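Local coordinates for protein botulinum neurotoxin type C1 (Clostridium botulinum, PDB 3R4S) that binds gangliosides on nerve cells through the receptor-binding part of its heavy chain, probably so that the toxin's protease can enter the cell, at residues I131-D136 / K146-T151; L246-E251 / D306-D311. All blocks are in the same frame, centred on the assembly; numbering follows the deposited sequence.

Contact 1: residues I131-D136 / K146-T151; sequences INFSYD and KWFFVT
Phe133 and Phe148 carry this contact between them, ring against ring. Each CB points toward the opposing segment, so the two phenyl groups reach inward from backbones that stand well apart: the nearest pair of alpha carbons, Phe133 CA and Val150 CA, is separated by 9.2 Å. The side chain of Phe133 extends with CG anti to its own nitrogen (chi1 157°), which carries the CD2-CE2 side of the ring to its partner. There both Phe133 CD2 and Phe133 CE2 lie 4.1 Å from Phe148 CE1, a single atom meeting one bond of the other ring. Seen from Phe148, Phe133 CE2 sits above one face but displaced toward the rim. The planes are inclined at 59° and the centroids are 5.6 Å apart, an oblique aromatic pair. No hydrogen bond joins the segments, and the 69 Å² that they bury together comes almost equally from the two rings. Neighbouring backbone adds to the setting: Tyr135 N lies 3.9 Å above the plane of the Phe133 ring, displaced toward the rim, while Lys146 O approaches the Phe148 ring in plane at its edge. The pair belongs to the buried layer between the two antiparallel sheets of a concanavalin-like sandwich, the fold of the N-terminal receptor-binding region. Alternation along the strand turns Phe149 to the other side, where its ring meets Trp83. Phe133 comes from strand 127-134, hydrogen-bonded through its backbone to Leu117 of strand 116-124; Phe148 lies on strand 148-155, where its backbone is hydrogen-bonded to Ile84 of strand 77-87, and Ile164 of strand 159-164 packs on both Phe133 and Val150.

Contact 2: residues L246-E251 / D306-D311; sequences LRYNKE and DILYFD. With SIA (N-acetyl-alpha-neuraminic acid), chain D.
Tyr248 reaches from its loop to Leu308 on strand 307-314 and to Asp306 just ahead of it. Its CB leaves the backbone neither toward nor away from that strand; with CG beside the backbone nitrogen (chi1 -68°), the ring is swung so that its far end does the touching. CE1 is the first ring atom to arrive, 4.0 Å from Leu308 CB, which lies at the ring edge near its plane, and 4.0 Å from Leu308 CD2. The two side chains cross at about a right angle. On the other flank, Tyr248 CE2 comes within 3.7 Å of Asp306 OD2, and Tyr248 CZ within 3.6 Å of the same oxygen. At the tip, Tyr248 OH donates a 2.7 Å hydrogen bond to Asp306 OD2, meeting that oxygen on its anti side, 24° out of the carboxylate plane. The ring and carboxylate planes are inclined by only 21°. Tyr248 OH also lies 3.9 Å from Leu308 CD2. In this beta-trefoil, the fold of the C-terminal receptor-binding region, the bond ties the loop before strand 251-256 to the entrance of strand 307-314. Arg303 N is a second donor to Asp306 OD2, and the two would be expected to stabilise the charged carboxylate. Ile290 and Arg292 of the adjacent strand 288-292 pack against Tyr248. Further along strand 307-314, Tyr309 OH donates a hydrogen bond of 2.7 Å to O1A of the bound sialic acid, whose pocket also includes Asp311, Asn320 and Lys291; Asn249 OD1 accepts a hydrogen bond from Lys291 NZ.

Contact 1 lies in the sandwich and contact 2 in the trefoil, in series along the chain, with centres about 29 Å apart and nearest atoms about 10 Å apart. They do not touch, but segment 146-151 faces the second domain: Lys146 NZ is hydrogen-bonded to Tyr365 O, Trp147 O to Tyr367 OH, and Trp147 NE1 to Asn244 OD1, just before segment 246-251. Only contact 2 holds residues of a ligand pocket, that of N-acetyl-alpha-neuraminic acid, through Tyr309 and Asp311. The second sialic acid pocket, around Tyr265 and Tyr286, includes no residue of either contact. Strand 307-314 carries both contact 2 and part of a sialic acid pocket, consistent with ganglioside recognition.

Contact 1: residues I131-D136 / K146-T151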
loop_
_atom_site.group_PDB
_atom_site.type_symbol
_atom_site.label_atom_id
_atom_site.label_comp_id
_atom_site.label_asym_id
_atom_site.label_seq_id
_atom_site.Cartn_x
_atom_site.Cartn_y
_atom_site.Cartn_z
ATOM N N ILE A 131 -18.647 0.130 -12.721
ATOM C CA ILE A 131 -18.086 1.231 -11.949
ATOM C C ILE A 131 -16.606 0.956 -11.766
ATOM O O ILE A 131 -16.159 -0.180 -11.934
ATOM C CB ILE A 131 -18.712 1.339 -10.561
ATOM C CG1 ILE A 131 -18.606 -0.012 -9.824
ATOM C CG2 ILE A 131 -20.158 1.776 -10.667
ATOM C CD1 ILE A 131 -19.316 -0.004 -8.477
ATOM N N ASN A 132 -15.836 1.973 -11.396
ATOM C CA ASN A 132 -14.397 1.773 -11.334
ATOM C C ASN A 132 -13.654 2.637 -10.330
ATOM O O ASN A 132 -14.143 3.663 -9.859
ATOM C CB ASN A 132 -13.782 1.957 -12.714
ATOM C CG ASN A 132 -13.848 3.393 -13.183
ATOM O OD1 ASN A 132 -14.660 3.740 -14.043
ATOM N ND2 ASN A 132 -13.005 4.240 -12.611
ATOM N N PHE A 133 -12.462 2.172 -9.991
ATOM C CA PHE A 133 -11.491 2.944 -9.253
ATOM C C PHE A 133 -10.410 3.248 -10.271
ATOM O O PHE A 133 -10.022 2.365 -11.039
ATOM C CB PHE A 133 -10.920 2.098 -8.101
ATOM C CG PHE A 133 -9.566 2.545 -7.619
ATOM C CD1 PHE A 133 -9.325 3.877 -7.310
ATOM C CD2 PHE A 133 -8.533 1.624 -7.463
ATOM C CE1 PHE A 133 -8.075 4.296 -6.861
ATOM C CE2 PHE A 133 -7.279 2.028 -7.013
ATOM C CZ PHE A 133 -7.048 3.369 -6.707
ATOM N N SER A 134 -9.942 4.491 -10.314
ATOM C CA SER A 134 -8.779 4.814 -11.145
ATOM C C SER A 134 -7.721 5.459 -10.266
ATOM O O SER A 134 -8.014 6.356 -9.483
ATOM C CB SER A 134 -9.141 5.732 -12.321
ATOM O OG SER A 134 -9.734 6.936 -11.861
ATOM N N TYR A 135 -6.490 4.979 -10.369
ATOM C CA TYR A 135 -5.442 5.521 -9.519
ATOM C C TYR A 135 -4.840 6.788 -10.151
ATOM O O TYR A 135 -5.013 7.025 -11.352
ATOM C CB TYR A 135 -4.397 4.454 -9.166
ATOM C CG TYR A 135 -3.433 4.031 -10.266
ATOM C CD1 TYR A 135 -2.413 4.878 -10.680
ATOM C CD2 TYR A 135 -3.502 2.757 -10.840
ATOM C CE1 TYR A 135 -1.509 4.493 -11.651
ATOM C CE2 TYR A 135 -2.594 2.358 -11.824
ATOM C CZ TYR A 135 -1.597 3.240 -12.220
ATOM O OH TYR A 135 -0.681 2.875 -13.184
ATOM N N ASP A 136 -4.183 7.610 -9.333
ATOM C CA ASP A 136 -3.600 8.877 -9.791
ATOM C C ASP A 136 -2.281 8.610 -10.494
ATOM O O ASP A 136 -1.279 8.331 -9.844
ATOM C CB ASP A 136 -3.363 9.811 -8.602
ATOM C CG ASP A 136 -2.811 11.181 -9.019
ATOM O OD1 ASP A 136 -2.199 11.299 -10.100
ATOM O OD2 ASP A 136 -2.994 12.148 -8.253
ATOM N N LYS A 146 0.818 -1.185 -4.796
ATOM C CA LYS A 146 0.595 -1.320 -3.365
ATOM C C LYS A 146 -0.690 -2.061 -3.005
ATOM O O LYS A 146 -1.651 -2.090 -3.773
ATOM C CB LYS A 146 0.607 0.056 -2.706
ATOM C CG LYS A 146 -0.544 0.943 -3.102
ATOM C CD LYS A 146 -0.254 2.404 -2.694
ATOM C CE LYS A 146 0.866 3.014 -3.541
ATOM N NZ LYS A 146 1.114 4.466 -3.224
ATOM N N TRP A 147 -0.686 -2.677 -1.832
ATOM C CA TRP A 147 -1.895 -3.293 -1.307
ATOM C C TRP A 147 -2.987 -2.238 -1.196
ATOM O O TRP A 147 -2.730 -1.119 -0.739
ATOM C CB TRP A 147 -1.632 -3.869 0.081
ATOM C CG TRP A 147 -1.001 -5.225 0.082
ATOM C CD1 TRP A 147 0.294 -5.536 0.407
ATOM C CD2 TRP A 147 -1.649 -6.467 -0.230
ATOM N NE1 TRP A 147 0.495 -6.901 0.306
ATOM C CE2 TRP A 147 -0.686 -7.496 -0.073
ATOM C CE3 TRP A 147 -2.951 -6.810 -0.626
ATOM C CZ2 TRP A 147 -0.986 -8.848 -0.298
ATOM C CZ3 TRP A 147 -3.253 -8.163 -0.850
ATOM C CH2 TRP A 147 -2.271 -9.161 -0.691
ATOM N N PHE A 148 -4.198 -2.586 -1.620
ATOM C CA PHE A 148 -5.362 -1.775 -1.297
ATOM C C PHE A 148 -6.575 -2.658 -1.000
ATOM O O PHE A 148 -6.620 -3.823 -1.385
ATOM C CB PHE A 148 -5.666 -0.723 -2.380
ATOM C CG PHE A 148 -5.918 -1.289 -3.771
ATOM C CD1 PHE A 148 -7.203 -1.343 -4.293
ATOM C CD2 PHE A 148 -4.859 -1.706 -4.575
ATOM C CE1 PHE A 148 -7.442 -1.828 -5.596
ATOM C CE2 PHE A 148 -5.081 -2.193 -5.869
ATOM C CZ PHE A 148 -6.380 -2.246 -6.385
ATOM N N PHE A 149 -7.532 -2.094 -0.278
ATOM C CA PHE A 149 -8.705 -2.827 0.167
ATOM C C PHE A 149 -9.918 -2.401 -0.653
ATOM O O PHE A 149 -10.347 -1.251 -0.603
ATOM C CB PHE A 149 -8.967 -2.551 1.649
ATOM C CG PHE A 149 -10.098 -3.351 2.219
ATOM C CD1 PHE A 149 -10.051 -4.743 2.206
ATOM C CD2 PHE A 149 -11.212 -2.727 2.761
ATOM C CE1 PHE A 149 -11.101 -5.503 2.742
ATOM C CE2 PHE A 149 -12.268 -3.481 3.293
ATOM C CZ PHE A 149 -12.207 -4.869 3.287
ATOM N N VAL A 150 -10.452 -3.331 -1.423
ATOM C CA VAL A 150 -11.612 -3.064 -2.254
ATOM C C VAL A 150 -12.891 -3.451 -1.527
ATOM O O VAL A 150 -12.952 -4.466 -0.819
ATOM C CB VAL A 150 -11.533 -3.855 -3.555
ATOM C CG1 VAL A 150 -12.875 -3.814 -4.298
ATOM C CG2 VAL A 150 -10.384 -3.311 -4.446
ATOM N N THR A 151 -13.915 -2.630 -1.674
ATOM C CA THR A 151 -15.241 -3.063 -1.266
ATOM C C THR A 151 -16.241 -2.573 -2.289
ATOM O O THR A 151 -16.329 -1.374 -2.565
ATOM C CB THR A 151 -15.618 -2.549 0.124
ATOM O OG1 THR A 151 -14.510 -2.745 1.013
ATOM C CG2 THR A 151 -16.848 -3.292 0.647
#

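Contact 2: residues L246-E251 / D306-D311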
loop_
_atom_site.group_PDB
_atom_site.type_symbol
_atom_site.label_atom_id
_atom_site.label_comp_id
_atom_site.label_asym_id
_atom_site.label_seq_id
_atom_site.Cartn_x
_atom_site.Cartn_y
_atom_site.Cartn_z
ATOM N N LEU A 246 6.819 -3.060 7.379
ATOM C CA LEU A 246 8.152 -2.464 7.440
ATOM C C LEU A 246 9.085 -3.283 8.353
ATOM O O LEU A 246 8.683 -3.716 9.437
ATOM C CB LEU A 246 8.067 -1.015 7.921
ATOM C CG LEU A 246 9.343 -0.197 7.699
ATOM C CD1 LEU A 246 9.587 -0.006 6.188
ATOM C CD2 LEU A 246 9.239 1.157 8.419
ATOM N N ARG A 247 10.328 -3.478 7.911
ATOM C CA ARG A 247 11.279 -4.353 8.600
ATOM C C ARG A 247 12.566 -3.641 9.008
ATOM O O ARG A 247 13.061 -2.772 8.280
ATOM C CB ARG A 247 11.661 -5.521 7.686
ATOM C CG ARG A 247 10.499 -6.437 7.336
ATOM C CD ARG A 247 10.158 -7.329 8.515
ATOM N NE ARG A 247 9.141 -8.318 8.164
ATOM C CZ ARG A 247 8.854 -9.388 8.901
ATOM N NH1 ARG A 247 9.516 -9.617 10.032
ATOM N NH2 ARG A 247 7.910 -10.231 8.508
ATOM N N TYR A 248 13.102 -4.024 10.165
ATOM C CA TYR A 248 14.458 -3.650 10.564
ATOM C C TYR A 248 15.464 -4.476 9.772
ATOM O O TYR A 248 15.130 -5.554 9.277
ATOM C CB TYR A 248 14.677 -3.908 12.061
ATOM C CG TYR A 248 13.869 -3.009 12.966
ATOM C CD1 TYR A 248 14.212 -1.669 13.131
ATOM C CD2 TYR A 248 12.765 -3.495 13.650
ATOM C CE1 TYR A 248 13.482 -0.838 13.954
ATOM C CE2 TYR A 248 12.014 -2.668 14.482
ATOM C CZ TYR A 248 12.379 -1.338 14.631
ATOM O OH TYR A 248 11.644 -0.503 15.452
ATOM N N ASN A 249 16.687 -3.966 9.652
ATOM C CA ASN A 249 17.781 -4.703 9.025
ATOM C C ASN A 249 17.537 -5.021 7.558
ATOM O O ASN A 249 17.982 -6.051 7.051
ATOM C CB ASN A 249 18.066 -6.006 9.773
ATOM C CG ASN A 249 18.277 -5.794 11.254
ATOM O OD1 ASN A 249 18.730 -4.733 11.692
ATOM N ND2 ASN A 249 17.940 -6.804 12.039
ATOM N N LYS A 250 16.833 -4.135 6.872
ATOM C CA LYS A 250 16.509 -4.371 5.478
ATOM C C LYS A 250 16.661 -3.067 4.720
ATOM O O LYS A 250 16.248 -2.011 5.198
ATOM C CB LYS A 250 15.089 -4.937 5.356
ATOM C CG LYS A 250 14.525 -4.997 3.941
ATOM C CD LYS A 250 13.123 -5.620 3.933
ATOM C CE LYS A 250 12.500 -5.620 2.530
ATOM N NZ LYS A 250 13.241 -6.499 1.576
ATOM N N GLU A 251 17.277 -3.144 3.548
ATOM C CA GLU A 251 17.543 -1.971 2.729
ATOM C C GLU A 251 16.280 -1.344 2.172
ATOM O O GLU A 251 15.457 -2.037 1.579
ATOM C CB GLU A 251 18.449 -2.346 1.552
ATOM C CG GLU A 251 19.869 -2.708 1.938
ATOM C CD GLU A 251 20.770 -2.850 0.718
ATOM O OE1 GLU A 251 20.352 -3.481 -0.284
ATOM O OE2 GLU A 251 21.896 -2.321 0.762
ATOM N N ASP A 306 8.240 2.617 18.356
ATOM C CA ASP A 306 9.582 2.030 18.399
ATOM C C ASP A 306 10.638 3.134 18.374
ATOM O O ASP A 306 10.447 4.162 17.724
ATOM C CB ASP A 306 9.803 1.059 17.231
ATOM C CG ASP A 306 9.160 -0.301 17.470
ATOM O OD1 ASP A 306 8.480 -0.456 18.509
ATOM O OD2 ASP A 306 9.329 -1.214 16.621
ATOM N N ILE A 307 11.727 2.929 19.117
ATOM C CA ILE A 307 12.875 3.831 19.120
ATOM C C ILE A 307 13.918 3.189 18.222
ATOM O O ILE A 307 14.158 1.983 18.307
ATOM C CB ILE A 307 13.488 3.977 20.527
ATOM C CG1 ILE A 307 12.412 4.307 21.564
ATOM C CG2 ILE A 307 14.620 5.026 20.526
ATOM C CD1 ILE A 307 11.636 5.544 21.259
ATOM N N LEU A 308 14.542 3.980 17.360
ATOM C CA LEU A 308 15.379 3.397 16.327
ATOM C C LEU A 308 16.380 4.411 15.788
ATOM O O LEU A 308 16.387 5.574 16.204
ATOM C CB LEU A 308 14.487 2.817 15.207
ATOM C CG LEU A 308 13.422 3.752 14.617
ATOM C CD1 LEU A 308 14.066 4.785 13.702
ATOM C CD2 LEU A 308 12.334 2.997 13.851
ATOM N N TYR A 309 17.246 3.965 14.882
ATOM C CA TYR A 309 18.146 4.875 14.181
ATOM C C TYR A 309 18.336 4.348 12.770
ATOM O O TYR A 309 17.858 3.261 12.448
ATOM C CB TYR A 309 19.491 5.019 14.916
ATOM C CG TYR A 309 20.302 3.739 14.988
ATOM C CD1 TYR A 309 21.252 3.436 14.018
ATOM C CD2 TYR A 309 20.122 2.836 16.031
ATOM C CE1 TYR A 309 22.011 2.265 14.089
ATOM C CE2 TYR A 309 20.868 1.662 16.113
ATOM C CZ TYR A 309 21.811 1.380 15.139
ATOM O OH TYR A 309 22.546 0.206 15.211
ATOM N N PHE A 310 19.014 5.114 11.922
ATOM C CA PHE A 310 19.167 4.739 10.518
ATOM C C PHE A 310 20.640 4.639 10.104
ATOM O O PHE A 310 21.432 5.527 10.417
ATOM C CB PHE A 310 18.471 5.777 9.625
ATOM C CG PHE A 310 16.993 5.948 9.910
ATOM C CD1 PHE A 310 16.053 5.110 9.322
ATOM C CD2 PHE A 310 16.547 6.966 10.749
ATOM C CE1 PHE A 310 14.684 5.270 9.583
ATOM C CE2 PHE A 310 15.187 7.145 11.005
ATOM C CZ PHE A 310 14.254 6.287 10.426
ATOM N N ASP A 311 20.984 3.575 9.379
ATOM C CA ASP A 311 22.306 3.417 8.766
ATOM C C ASP A 311 22.246 3.688 7.279
ATOM O O ASP A 311 21.261 3.351 6.614
ATOM C CB ASP A 311 22.820 1.994 8.951
ATOM C CG ASP A 311 23.171 1.689 10.377
ATOM O OD1 ASP A 311 23.402 2.650 11.147
ATOM O OD2 ASP A 311 23.209 0.492 10.727
HETATM C C1 SIA D . 24.863 -1.255 13.088
HETATM C C2 SIA D . 25.376 -1.799 14.403
HETATM C C3 SIA D . 26.554 -2.753 14.197
HETATM C C4 SIA D . 27.867 -2.049 13.899
HETATM C C5 SIA D . 28.094 -0.915 14.880
HETATM C C6 SIA D . 26.889 0.017 14.842
HETATM C C7 SIA D . 27.035 1.238 15.746
HETATM C C8 SIA D . 25.778 2.103 15.670
HETATM C C9 SIA D . 26.006 3.454 16.342
HETATM C C10 SIA D . 30.310 0.041 15.041
HETATM C C11 SIA D . 31.398 0.840 14.372
HETATM N N5 SIA D . 29.202 -0.160 14.322
HETATM O O1A SIA D . 24.216 -0.174 13.111
HETATM O O1B SIA D . 25.082 -1.893 12.030
HETATM O O2 SIA D . 24.297 -2.508 15.024
HETATM O O4 SIA D . 28.945 -2.983 14.011
HETATM O O6 SIA D . 25.721 -0.699 15.248
HETATM O O7 SIA D . 27.215 0.807 17.101
HETATM O O8 SIA D . 25.386 2.295 14.297
HETATM O O9 SIA D . 26.843 4.228 15.479
HETATM O O10 SIA D . 30.428 -0.396 16.177
#